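Local coordinates for protein succinylglutamate desuccinylase (Chromobacterium violaceum, PDB 1YW4) that probably hydrolyses N-succinylglutamate to succinate and glutamate, the last step of arginine breakdown by the AST pathway, as a zinc-dependent enzyme, at residues H149-G154 against T212-K217. Numbering follows the deposited sequence.
With ZN (zinc ion), chain C.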
loop_
_atom_site.group_PDB
_atom_site.type_symbol
_atom_site.label_atom_id
_atom_site.label_comp_id
_atom_site.label_asym_id
_atom_site.label_seq_id
_atom_site.Cartn_x
_atom_site.Cartn_y
_atom_site.Cartn_z
ATOM N N HIS A 149 -23.786 0.864 -12.095
ATOM C CA HIS A 149 -24.563 0.838 -10.865
ATOM C C HIS A 149 -24.798 2.235 -10.287
ATOM O O HIS A 149 -24.156 3.207 -10.691
ATOM C CB HIS A 149 -23.814 0.021 -9.795
ATOM C CG HIS A 149 -23.672 -1.435 -10.117
ATOM N ND1 HIS A 149 -24.345 -2.419 -9.425
ATOM C CD2 HIS A 149 -22.912 -2.078 -11.036
ATOM C CE1 HIS A 149 -24.007 -3.604 -9.898
ATOM N NE2 HIS A 149 -23.138 -3.425 -10.878
ATOM N N THR A 150 -25.746 2.326 -9.360
ATOM C CA THR A 150 -26.012 3.554 -8.608
ATOM C C THR A 150 -26.255 3.013 -7.199
ATOM O O THR A 150 -26.336 1.796 -7.012
ATOM C CB THR A 150 -27.228 4.396 -9.123
ATOM O OG1 THR A 150 -28.361 3.556 -9.369
ATOM C CG2 THR A 150 -26.847 5.166 -10.397
ATOM N N ALA A 151 -26.352 3.888 -6.205
ATOM C CA ALA A 151 -26.530 3.418 -4.835
ATOM C C ALA A 151 -27.344 4.363 -3.965
ATOM O O ALA A 151 -27.456 5.541 -4.267
ATOM C CB ALA A 151 -25.150 3.183 -4.187
ATOM N N ILE A 152 -27.916 3.829 -2.885
ATOM C CA ILE A 152 -28.712 4.625 -1.955
ATOM C C ILE A 152 -27.783 5.441 -1.057
ATOM O O ILE A 152 -27.981 6.640 -0.886
ATOM C CB ILE A 152 -29.599 3.732 -1.051
ATOM C CG1 ILE A 152 -30.707 3.063 -1.870
ATOM C CG2 ILE A 152 -30.213 4.570 0.074
ATOM C CD1 ILE A 152 -30.231 1.938 -2.764
ATOM N N ARG A 153 -26.777 4.789 -0.477
ATOM C CA ARG A 153 -25.823 5.473 0.404
ATOM C C ARG A 153 -24.907 6.352 -0.441
ATOM O O ARG A 153 -24.364 5.900 -1.450
ATOM C CB ARG A 153 -24.987 4.452 1.190
ATOM C CG ARG A 153 -23.954 5.065 2.151
ATOM C CD ARG A 153 -23.077 3.997 2.799
ATOM N NE ARG A 153 -23.861 3.006 3.539
ATOM C CZ ARG A 153 -24.504 3.256 4.673
ATOM N NH1 ARG A 153 -24.459 4.472 5.209
ATOM N NH2 ARG A 153 -25.190 2.292 5.272
ATOM N N GLY A 154 -24.748 7.606 -0.024
ATOM C CA GLY A 154 -23.900 8.539 -0.744
ATOM C C GLY A 154 -22.423 8.260 -0.549
ATOM O O GLY A 154 -22.039 7.360 0.203
ATOM N N THR A 212 -16.698 -2.109 -12.333
ATOM C CA THR A 212 -18.024 -1.896 -11.769
ATOM C C THR A 212 -18.009 -0.372 -11.607
ATOM O O THR A 212 -17.073 0.175 -11.010
ATOM C CB THR A 212 -18.183 -2.541 -10.365
ATOM O OG1 THR A 212 -18.079 -3.967 -10.462
ATOM C CG2 THR A 212 -19.532 -2.177 -9.765
ATOM N N LEU A 213 -19.006 0.314 -12.164
ATOM C CA LEU A 213 -19.077 1.773 -12.063
ATOM C C LEU A 213 -20.242 2.247 -11.201
ATOM O O LEU A 213 -21.391 1.987 -11.518
ATOM C CB LEU A 213 -19.211 2.419 -13.452
ATOM C CG LEU A 213 -18.142 2.099 -14.506
ATOM C CD1 LEU A 213 -18.371 2.934 -15.767
ATOM C CD2 LEU A 213 -16.777 2.362 -13.933
ATOM N N GLU A 214 -19.929 2.921 -10.099
ATOM C CA GLU A 214 -20.944 3.483 -9.207
ATOM C C GLU A 214 -21.048 4.917 -9.699
ATOM O O GLU A 214 -20.203 5.748 -9.375
ATOM C CB GLU A 214 -20.459 3.445 -7.756
ATOM C CG GLU A 214 -20.462 2.063 -7.117
ATOM C CD GLU A 214 -21.869 1.519 -6.908
ATOM O OE1 GLU A 214 -22.790 2.325 -6.676
ATOM O OE2 GLU A 214 -22.048 0.288 -6.958
ATOM N N LEU A 215 -22.081 5.194 -10.491
ATOM C CA LEU A 215 -22.282 6.502 -11.105
ATOM C C LEU A 215 -23.087 7.530 -10.317
ATOM O O LEU A 215 -23.184 8.675 -10.741
ATOM C CB LEU A 215 -22.917 6.292 -12.482
ATOM C CG LEU A 215 -22.094 5.369 -13.382
ATOM C CD1 LEU A 215 -22.898 4.940 -14.612
ATOM C CD2 LEU A 215 -20.826 6.100 -13.776
ATOM N N GLY A 216 -23.658 7.139 -9.180
ATOM C CA GLY A 216 -24.430 8.095 -8.406
ATOM C C GLY A 216 -25.538 7.557 -7.510
ATOM O O GLY A 216 -25.486 6.425 -7.014
ATOM N N LYS A 217 -26.563 8.382 -7.316
ATOM C CA LYS A 217 -27.694 8.048 -6.451
ATOM C C LYS A 217 -28.752 7.159 -7.092
ATOM O O LYS A 217 -29.131 7.365 -8.245
ATOM C CB LYS A 217 -28.357 9.344 -5.964
ATOM C CG LYS A 217 -27.383 10.367 -5.374
ATOM C CD LYS A 217 -28.045 11.722 -5.175
ATOM C CE LYS A 217 -27.065 12.769 -4.644
ATOM N NZ LYS A 217 -27.739 14.089 -4.418
HETATM ZN ZN ZN C . -25.528 -1.905 -7.483
HETATM O O HOH W 1 -30.611 5.629 -10.217
HETATM O O HOH W 2 -24.652 -0.193 -6.168
#
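The zinc site of this AspA/AstE-family hydrolase lies at the C-terminal ends of two neighbouring parallel strands, where His149 pairs with Glu214. The two segments are joined by three backbone hydrogen bonds: His149 N to Leu213 O (2.7 Å), Leu215 N to His149 O, the straightest at 169°, and, past the bulge, Ala151 N to Gly216 O. A one-residue slip in register between His149 and Ala151 marks this beta bulge, and beyond it the side chains of Ala151 and Lys217 diverge. Gly216 sits where the chain turns a corner, with backbone angles suited to glycine.

His149 and Glu214 project from the same face of the sheet. His149 ND1 binds the zinc ion at 2.3 Å, while CD2 on the other flank of the ring meets Thr212 CG2 at 3.6 Å. Bent at chi2 (-68°), the Glu214 chain brings OE2 within 3.4 Å of His149 CB and OE1 alongside Ala151 CB; its carboxylate is turned 38° from the imidazole plane. A zinc-bound water donates to both Glu214 OE2 (2.8 Å) and Thr150 O (2.7 Å), which fixes its orientation. Glu214 is the predicted active-site residue, and its hold on the zinc-bound water is consistent with a part in activating that water, as in related zinc hydrolases.

His56 and Glu59 supply the remaining protein ligands of the zinc, and Asp147 is hydrogen-bonded to His149 NE2. Strand 160-163 borders strand 209-215 on its far side, while Thr150 and Leu215 pack against Pro62 of helix 61-75.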